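Local structure of murein peptide amidase A (Escherichia coli O157:H7, 5HXD) at residues V3-P14 with S60-L70; D165-L175 with D201-A209. The protein hydrolyses the gamma-D-glutamyl-diaminopimelic acid amide bond of the murein tripeptide during muropeptide degradation, as a zinc-dependent amidase of the peptidase M14 family. All coordinates share one frame; numbering follows the deposited sequence.

Interaction 1: residues V3-P14 with S60-L70; sequences VTRPRAERGAFP and SCALRTLTPSL
Arg-5 reaches across to the C-terminal end of helix 53-65 and takes the backbone carbonyl of Arg-64 side-on: NE lies 2.8 Å and NH2 2.7 Å from Arg-64 O, which sits almost in the guanidinium plane. The bend at chi3 (-63°) turns that plane onto the carbonyl, and NH2 also donates to Ala-12 O, so one side chain ties the helix end to both limbs of the N-terminal loop of this M14 peptidase. Backbone bonds continue the seam: Arg-5 N donates to Thr-65 O at 2.7 Å and Thr-67 N to Val-3 O at 3.1 Å, flanking a single bridge between Thr-4 and Leu-66. In return, Arg-64 NH1 points at Arg-10 O, while Arg-64 NE donates to Ser-60 OG, which is also hydrogen-bonded to Leu-86 O of the second subunit.

The methyl CG2 of Thr-65 covers one face of the Arg-10 guanidinium, 3.5 Å from CZ, and Trp-115 of the second subunit makes a cation-pi contact with the same arginine; the seam therefore borders the dimer interface. Farther out, Pro-14 CB meets Pro-68 CG at 3.8 Å. Over the face of the Phe-13 ring lies the aliphatic part of Arg-64, a CH-pi contact with CD 3.9 Å from the ring centroid and 18° off its normal.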
loop_
_atom_site.group_PDB
_atom_site.type_symbol
_atom_site.label_atom_id
_atom_site.label_comp_id
_atom_site.label_asym_id
_atom_site.label_seq_id
_atom_site.Cartn_x
_atom_site.Cartn_y
_atom_site.Cartn_z
ATOM N N VAL A 3 15.843 20.397 -11.896
ATOM C CA VAL A 3 14.495 19.860 -12.118
ATOM C C VAL A 3 14.044 18.910 -10.977
ATOM O O VAL A 3 12.845 18.750 -10.725
ATOM C CB VAL A 3 14.406 19.106 -13.496
ATOM C CG1 VAL A 3 12.960 19.012 -13.990
ATOM C CG2 VAL A 3 15.295 19.769 -14.549
ATOM N N THR A 4 15.006 18.285 -10.289
ATOM C CA THR A 4 14.708 17.312 -9.224
ATOM C C THR A 4 15.522 17.516 -7.943
ATOM O O THR A 4 16.719 17.804 -8.003
ATOM C CB THR A 4 14.970 15.862 -9.689
ATOM O OG1 THR A 4 16.379 15.584 -9.639
ATOM C CG2 THR A 4 14.437 15.628 -11.097
ATOM N N ARG A 5 14.873 17.350 -6.792
ATOM C CA ARG A 5 15.572 17.259 -5.507
ATOM C C ARG A 5 16.644 16.156 -5.543
ATOM O O ARG A 5 16.451 15.120 -6.183
ATOM C CB ARG A 5 14.584 16.978 -4.371
ATOM C CG ARG A 5 13.595 18.085 -4.080
ATOM C CD ARG A 5 13.081 18.004 -2.628
ATOM N NE ARG A 5 12.343 16.768 -2.361
ATOM C CZ ARG A 5 11.897 16.388 -1.165
ATOM N NH1 ARG A 5 12.118 17.130 -0.090
ATOM N NH2 ARG A 5 11.229 15.253 -1.048
ATOM N N PRO A 6 17.779 16.378 -4.858
ATOM C CA PRO A 6 18.837 15.362 -4.759
ATOM C C PRO A 6 18.313 14.053 -4.157
ATOM O O PRO A 6 17.569 14.088 -3.171
ATOM C CB PRO A 6 19.870 16.008 -3.825
ATOM C CG PRO A 6 19.617 17.458 -3.913
ATOM C CD PRO A 6 18.139 17.621 -4.155
ATOM N N ARG A 7 18.708 12.922 -4.745
ATOM C CA ARG A 7 18.236 11.599 -4.327
ATOM C C ARG A 7 18.375 11.386 -2.827
ATOM O O ARG A 7 17.561 10.698 -2.220
ATOM C CB ARG A 7 18.999 10.505 -5.080
ATOM C CG ARG A 7 18.329 9.137 -5.072
ATOM C CD ARG A 7 19.083 8.157 -5.966
ATOM N NE ARG A 7 20.433 7.887 -5.470
ATOM C CZ ARG A 7 21.370 7.236 -6.153
ATOM N NH1 ARG A 7 21.107 6.785 -7.374
ATOM N NH2 ARG A 7 22.573 7.037 -5.621
ATOM N N ALA A 8 19.392 12.005 -2.232
ATOM C CA ALA A 8 19.695 11.823 -0.817
ATOM C C ALA A 8 18.644 12.403 0.133
ATOM O O ALA A 8 18.613 12.035 1.299
ATOM C CB ALA A 8 21.055 12.425 -0.506
ATOM N N GLU A 9 17.791 13.304 -0.341
ATOM C CA GLU A 9 16.811 13.928 0.553
ATOM C C GLU A 9 15.354 13.654 0.178
ATOM O O GLU A 9 14.439 14.282 0.714
ATOM C CB GLU A 9 17.052 15.437 0.635
ATOM C CG GLU A 9 17.037 16.168 -0.716
ATOM C CD GLU A 9 17.349 17.657 -0.589
ATOM O OE1 GLU A 9 16.548 18.396 0.023
ATOM O OE2 GLU A 9 18.417 18.076 -1.081
ATOM N N ARG A 10 15.136 12.684 -0.703
ATOM C CA ARG A 10 13.786 12.325 -1.112
ATOM C C ARG A 10 13.087 11.392 -0.100
ATOM O O ARG A 10 12.123 10.704 -0.431
ATOM C CB ARG A 10 13.826 11.683 -2.504
ATOM C CG ARG A 10 14.404 12.588 -3.616
ATOM C CD ARG A 10 14.573 11.790 -4.903
ATOM N NE ARG A 10 15.096 12.553 -6.031
ATOM C CZ ARG A 10 15.481 11.993 -7.176
ATOM N NH1 ARG A 10 15.402 10.676 -7.316
ATOM N NH2 ARG A 10 15.950 12.730 -8.176
ATOM N N GLY A 11 13.565 11.376 1.139
ATOM C CA GLY A 11 12.955 10.541 2.159
ATOM C C GLY A 11 11.744 11.173 2.828
ATOM O O GLY A 11 10.883 10.478 3.381
ATOM N N ALA A 12 11.678 12.498 2.799
ATOM C CA ALA A 12 10.545 13.190 3.394
ATOM C C ALA A 12 9.760 13.914 2.319
ATOM O O ALA A 12 10.160 13.936 1.151
ATOM C CB ALA A 12 11.003 14.159 4.471
ATOM N N PHE A 13 8.633 14.491 2.718
ATOM C CA PHE A 13 7.823 15.288 1.816
ATOM C C PHE A 13 8.204 16.769 1.952
ATOM O O PHE A 13 8.451 17.259 3.064
ATOM C CB PHE A 13 6.322 15.093 2.104
ATOM C CG PHE A 13 5.766 13.770 1.631
ATOM C CD1 PHE A 13 5.559 13.533 0.279
ATOM C CD2 PHE A 13 5.434 12.773 2.543
ATOM C CE1 PHE A 13 5.061 12.328 -0.169
ATOM C CE2 PHE A 13 4.919 11.552 2.105
ATOM C CZ PHE A 13 4.731 11.330 0.746
ATOM N N PRO A 14 8.268 17.486 0.818
ATOM C CA PRO A 14 8.321 18.950 0.878
ATOM C C PRO A 14 7.070 19.493 1.573
ATOM O O PRO A 14 5.990 18.916 1.406
ATOM C CB PRO A 14 8.372 19.369 -0.601
ATOM C CG PRO A 14 7.813 18.187 -1.365
ATOM C CD PRO A 14 8.250 16.979 -0.567
ATOM N N SER A 60 4.025 9.186 -4.923
ATOM C CA SER A 60 4.688 9.667 -3.707
ATOM C C SER A 60 6.162 9.946 -3.966
ATOM O O SER A 60 6.760 10.821 -3.333
ATOM C CB SER A 60 4.546 8.650 -2.566
ATOM O OG SER A 60 5.177 9.113 -1.375
ATOM N N CYS A 61 6.746 9.183 -4.894
ATOM C CA CYS A 61 8.152 9.348 -5.263
ATOM C C CYS A 61 8.306 10.571 -6.142
ATOM O O CYS A 61 9.228 11.368 -5.964
ATOM C CB CYS A 61 8.686 8.110 -5.985
ATOM S SG CYS A 61 9.107 6.729 -4.885
ATOM N N ALA A 62 7.389 10.714 -7.087
ATOM C CA ALA A 62 7.395 11.853 -7.976
ATOM C C ALA A 62 7.185 13.133 -7.193
ATOM O O ALA A 62 7.874 14.106 -7.424
ATOM C CB ALA A 62 6.345 11.699 -9.024
ATOM N N LEU A 63 6.247 13.115 -6.253
ATOM C CA LEU A 63 5.966 14.277 -5.423
ATOM C C LEU A 63 7.167 14.651 -4.561
ATOM O O LEU A 63 7.387 15.822 -4.270
ATOM C CB LEU A 63 4.739 14.008 -4.558
ATOM C CG LEU A 63 4.206 15.069 -3.594
ATOM C CD1 LEU A 63 3.880 16.341 -4.308
ATOM C CD2 LEU A 63 2.959 14.540 -2.940
ATOM N N ARG A 64 7.952 13.649 -4.181
ATOM C CA ARG A 64 9.130 13.823 -3.319
ATOM C C ARG A 64 10.406 14.085 -4.135
ATOM O O ARG A 64 11.462 14.374 -3.565
ATOM C CB ARG A 64 9.331 12.580 -2.412
ATOM C CG ARG A 64 8.406 12.523 -1.183
ATOM C CD ARG A 64 8.638 11.305 -0.272
ATOM N NE ARG A 64 8.213 10.047 -0.898
ATOM C CZ ARG A 64 9.031 9.058 -1.251
ATOM N NH1 ARG A 64 10.331 9.160 -1.029
ATOM N NH2 ARG A 64 8.545 7.968 -1.834
ATOM N N THR A 65 10.301 13.982 -5.462
ATOM C CA THR A 65 11.446 14.130 -6.370
ATOM C C THR A 65 11.475 15.482 -7.067
ATOM O O THR A 65 12.402 16.266 -6.871
ATOM C CB THR A 65 11.445 13.043 -7.455
ATOM O OG1 THR A 65 11.730 11.777 -6.852
ATOM C CG2 THR A 65 12.491 13.335 -8.527
ATOM N N LEU A 66 10.460 15.731 -7.896
ATOM C CA LEU A 66 10.297 16.987 -8.621
ATOM C C LEU A 66 10.493 18.183 -7.688
ATOM O O LEU A 66 10.112 18.131 -6.519
ATOM C CB LEU A 66 8.916 17.040 -9.291
ATOM C CG LEU A 66 8.581 18.347 -10.043
ATOM C CD1 LEU A 66 9.610 18.641 -11.142
ATOM C CD2 LEU A 66 7.146 18.349 -10.591
ATOM N N THR A 67 11.124 19.242 -8.191
ATOM C CA THR A 67 11.393 20.405 -7.361
ATOM C C THR A 67 10.068 21.108 -7.125
ATOM O O THR A 67 9.317 21.324 -8.071
ATOM C CB THR A 67 12.415 21.340 -8.010
ATOM O OG1 THR A 67 13.533 20.563 -8.464
ATOM C CG2 THR A 67 12.895 22.395 -7.011
ATOM N N PRO A 68 9.756 21.414 -5.852
ATOM C CA PRO A 68 8.422 21.868 -5.433
ATOM C C PRO A 68 7.869 23.050 -6.228
ATOM O O PRO A 68 6.696 22.990 -6.623
ATOM C CB PRO A 68 8.631 22.247 -3.964
ATOM C CG PRO A 68 9.682 21.355 -3.515
ATOM C CD PRO A 68 10.611 21.129 -4.689
ATOM N N SER A 69 8.683 24.080 -6.464
ATOM C CA SER A 69 8.249 25.292 -7.187
ATOM C C SER A 69 7.517 24.985 -8.492
ATOM O O SER A 69 6.584 25.698 -8.863
ATOM C CB SER A 69 9.450 26.201 -7.498
ATOM O OG SER A 69 10.424 26.181 -6.466
ATOM N N LEU A 70 7.952 23.924 -9.174
ATOM C CA LEU A 70 7.466 23.552 -10.504
ATOM C C LEU A 70 6.138 22.765 -10.539
ATOM O O LEU A 70 5.670 22.400 -11.622
ATOM C CB LEU A 70 8.536 22.721 -11.232
ATOM C CG LEU A 70 9.991 23.203 -11.312
ATOM C CD1 LEU A 70 10.938 22.052 -11.700
ATOM C CD2 LEU A 70 10.121 24.370 -12.293
#

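Interaction 2: residues D165-L175 with D201-A209; sequences DPRHSELGEWL and DLNLHCITA
A histidine-carboxylate hydrogen bond forms the polar centre of this contact, set at a turn leading into helix 170-178; close by, the Cys-206 side chain comes within about 8 Å of that of His-157, a predicted zinc ligand. His-205 NE2 donates to Asp-165 OD1 at 2.8 Å with an N-H...O angle of 163°; the oxygen lies near the imidazole plane, and the N-H comes to the syn side of the carboxylate but well out of its plane. From the opposite face of the carboxylate, Arg-167 N reaches the same OD1 at 2.9 Å and closes an Asx turn within the type I turn 165-168. The other oxygen, OD2, accepts from Ser-169 OG at 2.9 Å, and weakly from Ser-169 N, at the N-cap position of the helix. Two firm bonds to OD1 and one to OD2 thus restrict rotation of the carboxylate.

The Arg-167 guanidinium is nearly parallel to the imidazole, the planes 10° apart, but shifted, with its centre over His-205 CB and NE over the rim of one ring face, 3.6 Å from His-205 CG. This exposed arginine chain bends at chi2 and chi3, and its conformation is less certain.

In the mixed sheet of this M14 fold, strand 206-210 lies between strands 153-157 and 162-164, and helix 170-178 packs against it. The short segments 170-175 and 206-209 run nearly parallel, at 9°, with axes 10.0 Å apart. Ile-207 reaches across between them: its CD1 approaches Leu-171 CG and the backbone of Gly-172, while its CG2 meets Leu-175 CD1 tip to tip at 3.7 Å. Leu-230 of helix 224-230 touches both leucines, and Ile-163 touches Leu-175 and Ile-207.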
loop_
_atom_site.group_PDB
_atom_site.type_symbol
_atom_site.label_atom_id
_atom_site.label_comp_id
_atom_site.label_asym_id
_atom_site.label_seq_id
_atom_site.Cartn_x
_atom_site.Cartn_y
_atom_site.Cartn_z
ATOM N N ASP A 165 -9.120 7.783 -21.553
ATOM C CA ASP A 165 -9.588 9.152 -21.700
ATOM C C ASP A 165 -10.862 9.187 -22.520
ATOM O O ASP A 165 -10.816 9.062 -23.746
ATOM C CB ASP A 165 -8.521 10.027 -22.356
ATOM C CG ASP A 165 -8.837 11.503 -22.243
ATOM O OD1 ASP A 165 -10.016 11.838 -22.022
ATOM O OD2 ASP A 165 -7.911 12.335 -22.367
ATOM N N PRO A 166 -12.002 9.387 -21.838
ATOM C CA PRO A 166 -13.353 9.468 -22.429
ATOM C C PRO A 166 -13.507 10.630 -23.406
ATOM O O PRO A 166 -14.454 10.648 -24.194
ATOM C CB PRO A 166 -14.269 9.663 -21.211
ATOM C CG PRO A 166 -13.372 10.231 -20.141
ATOM C CD PRO A 166 -12.005 9.646 -20.384
ATOM N N ARG A 167 -12.583 11.583 -23.357
ATOM C CA ARG A 167 -12.625 12.722 -24.268
ATOM C C ARG A 167 -11.681 12.563 -25.455
ATOM O O ARG A 167 -11.869 13.217 -26.485
ATOM C CB ARG A 167 -12.294 14.017 -23.519
ATOM C CG ARG A 167 -13.495 14.935 -23.358
ATOM C CD ARG A 167 -13.785 15.296 -21.902
ATOM N NE ARG A 167 -13.366 16.661 -21.592
ATOM C CZ ARG A 167 -13.986 17.460 -20.731
ATOM N NH1 ARG A 167 -15.064 17.038 -20.091
ATOM N NH2 ARG A 167 -13.523 18.684 -20.511
ATOM N N HIS A 168 -10.691 11.680 -25.304
ATOM C CA HIS A 168 -9.548 11.586 -26.219
ATOM C C HIS A 168 -8.957 12.974 -26.450
ATOM O O HIS A 168 -9.091 13.547 -27.536
ATOM C CB HIS A 168 -9.944 10.944 -27.557
ATOM C CG HIS A 168 -8.779 10.620 -28.438
ATOM N ND1 HIS A 168 -8.379 11.436 -29.484
ATOM C CD2 HIS A 168 -7.911 9.579 -28.438
ATOM C CE1 HIS A 168 -7.330 10.911 -30.079
ATOM N NE2 HIS A 168 -7.019 9.778 -29.462
ATOM N N SER A 169 -8.318 13.521 -25.420
ATOM C CA SER A 169 -7.774 14.874 -25.490
ATOM C C SER A 169 -6.247 14.885 -25.537
ATOM O O SER A 169 -5.617 13.856 -25.767
ATOM C CB SER A 169 -8.261 15.691 -24.301
ATOM O OG SER A 169 -7.814 15.095 -23.095
ATOM N N GLU A 170 -5.653 16.051 -25.306
ATOM C CA GLU A 170 -4.200 16.193 -25.359
ATOM C C GLU A 170 -3.490 15.475 -24.203
ATOM O O GLU A 170 -2.515 14.726 -24.396
ATOM C CB GLU A 170 -3.824 17.676 -25.358
ATOM C CG GLU A 170 -2.333 17.939 -25.461
ATOM C CD GLU A 170 -2.008 19.414 -25.456
ATOM O OE1 GLU A 170 -2.962 20.221 -25.439
ATOM O OE2 GLU A 170 -0.807 19.766 -25.461
ATOM N N LEU A 171 -3.987 15.732 -22.998
ATOM C CA LEU A 171 -3.449 15.149 -21.786
ATOM C C LEU A 171 -3.526 13.631 -21.886
ATOM O O LEU A 171 -2.604 12.917 -21.487
ATOM C CB LEU A 171 -4.224 15.676 -20.579
ATOM C CG LEU A 171 -3.731 15.362 -19.174
ATOM C CD1 LEU A 171 -2.218 15.448 -19.111
ATOM C CD2 LEU A 171 -4.362 16.350 -18.222
ATOM N N GLY A 172 -4.624 13.157 -22.464
ATOM C CA GLY A 172 -4.829 11.740 -22.683
ATOM C C GLY A 172 -3.801 11.136 -23.619
ATOM O O GLY A 172 -3.345 10.004 -23.405
ATOM N N GLU A 173 -3.438 11.885 -24.659
ATOM C CA GLU A 173 -2.431 11.429 -25.615
ATOM C C GLU A 173 -1.023 11.693 -25.082
ATOM O O GLU A 173 -0.092 10.954 -25.392
ATOM C CB GLU A 173 -2.648 12.091 -26.984
ATOM C CG GLU A 173 -3.978 11.670 -27.604
ATOM C CD GLU A 173 -4.235 12.214 -28.991
ATOM O OE1 GLU A 173 -4.478 13.439 -29.138
ATOM O OE2 GLU A 173 -4.222 11.392 -29.933
ATOM N N TRP A 174 -0.871 12.730 -24.266
ATOM C CA TRP A 174 0.376 12.921 -23.552
ATOM C C TRP A 174 0.629 11.737 -22.635
ATOM O O TRP A 174 1.718 11.158 -22.639
ATOM C CB TRP A 174 0.368 14.206 -22.730
ATOM C CG TRP A 174 1.685 14.412 -22.061
ATOM C CD1 TRP A 174 2.772 15.041 -22.583
ATOM C CD2 TRP A 174 2.074 13.957 -20.756
ATOM N NE1 TRP A 174 3.813 15.014 -21.688
ATOM C CE2 TRP A 174 3.411 14.353 -20.557
ATOM C CE3 TRP A 174 1.424 13.251 -19.739
ATOM C CZ2 TRP A 174 4.112 14.070 -19.379
ATOM C CZ3 TRP A 174 2.125 12.967 -18.564
ATOM C CH2 TRP A 174 3.452 13.379 -18.396
ATOM N N LEU A 175 -0.382 11.387 -21.842
ATOM C CA LEU A 175 -0.262 10.309 -20.862
ATOM C C LEU A 175 0.085 9.008 -21.556
ATOM O O LEU A 175 0.931 8.245 -21.082
ATOM C CB LEU A 175 -1.565 10.154 -20.058
ATOM C CG LEU A 175 -1.872 11.222 -19.000
ATOM C CD1 LEU A 175 -3.320 11.165 -18.552
ATOM C CD2 LEU A 175 -0.933 11.098 -17.808
ATOM N N ASP A 201 -20.904 13.599 -14.647
ATOM C CA ASP A 201 -22.141 14.321 -14.339
ATOM C C ASP A 201 -21.906 15.788 -13.884
ATOM O O ASP A 201 -22.805 16.628 -13.982
ATOM C CB ASP A 201 -22.955 13.543 -13.303
ATOM C CG ASP A 201 -23.566 12.269 -13.884
ATOM O OD1 ASP A 201 -23.464 12.050 -15.119
ATOM O OD2 ASP A 201 -24.180 11.501 -13.116
ATOM N N LEU A 202 -20.696 16.093 -13.419
ATOM C CA LEU A 202 -20.330 17.461 -13.058
ATOM C C LEU A 202 -19.681 18.179 -14.242
ATOM O O LEU A 202 -19.268 19.345 -14.128
ATOM C CB LEU A 202 -19.377 17.478 -11.857
ATOM C CG LEU A 202 -20.000 17.219 -10.492
ATOM C CD1 LEU A 202 -18.913 17.037 -9.457
ATOM C CD2 LEU A 202 -20.920 18.361 -10.098
ATOM N N ASN A 203 -19.607 17.470 -15.369
ATOM C CA ASN A 203 -18.855 17.909 -16.545
ATOM C C ASN A 203 -17.390 18.182 -16.224
ATOM O O ASN A 203 -16.763 19.039 -16.850
ATOM C CB ASN A 203 -19.494 19.147 -17.168
ATOM C CG ASN A 203 -20.776 18.826 -17.905
ATOM O OD1 ASN A 203 -21.233 17.673 -17.925
ATOM N ND2 ASN A 203 -21.368 19.843 -18.521
ATOM N N LEU A 204 -16.856 17.440 -15.248
ATOM C CA LEU A 204 -15.430 17.459 -14.918
ATOM C C LEU A 204 -14.662 16.380 -15.670
ATOM O O LEU A 204 -15.047 15.217 -15.642
ATOM C CB LEU A 204 -15.224 17.271 -13.418
ATOM C CG LEU A 204 -13.763 17.143 -12.978
ATOM C CD1 LEU A 204 -12.980 18.392 -13.371
ATOM C CD2 LEU A 204 -13.663 16.888 -11.473
ATOM N N HIS A 205 -13.578 16.762 -16.337
ATOM C CA HIS A 205 -12.795 15.797 -17.109
ATOM C C HIS A 205 -11.979 14.880 -16.204
ATOM O O HIS A 205 -11.022 15.336 -15.566
ATOM C CB HIS A 205 -11.860 16.505 -18.089
ATOM C CG HIS A 205 -11.116 15.575 -19.001
ATOM N ND1 HIS A 205 -9.871 15.878 -19.517
ATOM C CD2 HIS A 205 -11.434 14.355 -19.491
ATOM C CE1 HIS A 205 -9.454 14.883 -20.279
ATOM N NE2 HIS A 205 -10.386 13.946 -20.287
ATOM N N CYS A 206 -12.366 13.596 -16.159
ATOM C CA CYS A 206 -11.634 12.545 -15.444
ATOM C C CYS A 206 -10.970 11.566 -16.428
ATOM O O CYS A 206 -11.571 11.141 -17.432
ATOM C CB CYS A 206 -12.554 11.772 -14.484
ATOM S SG CYS A 206 -11.754 10.372 -13.560
ATOM N N ILE A 207 -9.721 11.228 -16.127
ATOM C CA ILE A 207 -8.944 10.287 -16.900
ATOM C C ILE A 207 -8.464 9.224 -15.942
ATOM O O ILE A 207 -7.820 9.551 -14.943
ATOM C CB ILE A 207 -7.713 10.947 -17.563
ATOM C CG1 ILE A 207 -8.103 11.798 -18.762
ATOM C CG2 ILE A 207 -6.717 9.899 -18.021
ATOM C CD1 ILE A 207 -6.892 12.432 -19.444
ATOM N N THR A 208 -8.759 7.959 -16.209
ATOM C CA THR A 208 -8.131 6.929 -15.392
ATOM C C THR A 208 -6.901 6.390 -16.128
ATOM O O THR A 208 -6.974 5.953 -17.281
ATOM C CB THR A 208 -9.103 5.786 -15.019
ATOM O OG1 THR A 208 -9.682 5.231 -16.201
ATOM C CG2 THR A 208 -10.209 6.311 -14.124
ATOM N N ALA A 209 -5.761 6.486 -15.454
ATOM C CA ALA A 209 -4.515 5.944 -15.950
ATOM C C ALA A 209 -4.236 4.614 -15.264
ATOM O O ALA A 209 -3.825 4.602 -14.096
ATOM C CB ALA A 209 -3.370 6.923 -15.699
#

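In the fold
Interactions 1 and 2 occur in series along the chain and do not touch: their centres are about 26 Å apart and their nearest atoms about 10 Å. Helix 224-230 reaches both regions, with Leu-224 against Thr-65 of interaction 1 and Leu-230 against Leu-171 and Leu-175 of interaction 2. Interaction 1 is peripheral, its centre about 19 Å from the centre of the chain, and borders the second subunit; no other protein chain touches interaction 2, whose centre is about 13 Å from that of the chain. Interaction 2 is also nearer the catalytic region: the Cys-206 side chain is about 12 Å from the bound zinc ion, and strand 206-210 ends at Glu-210, the predicted proton donor/acceptor.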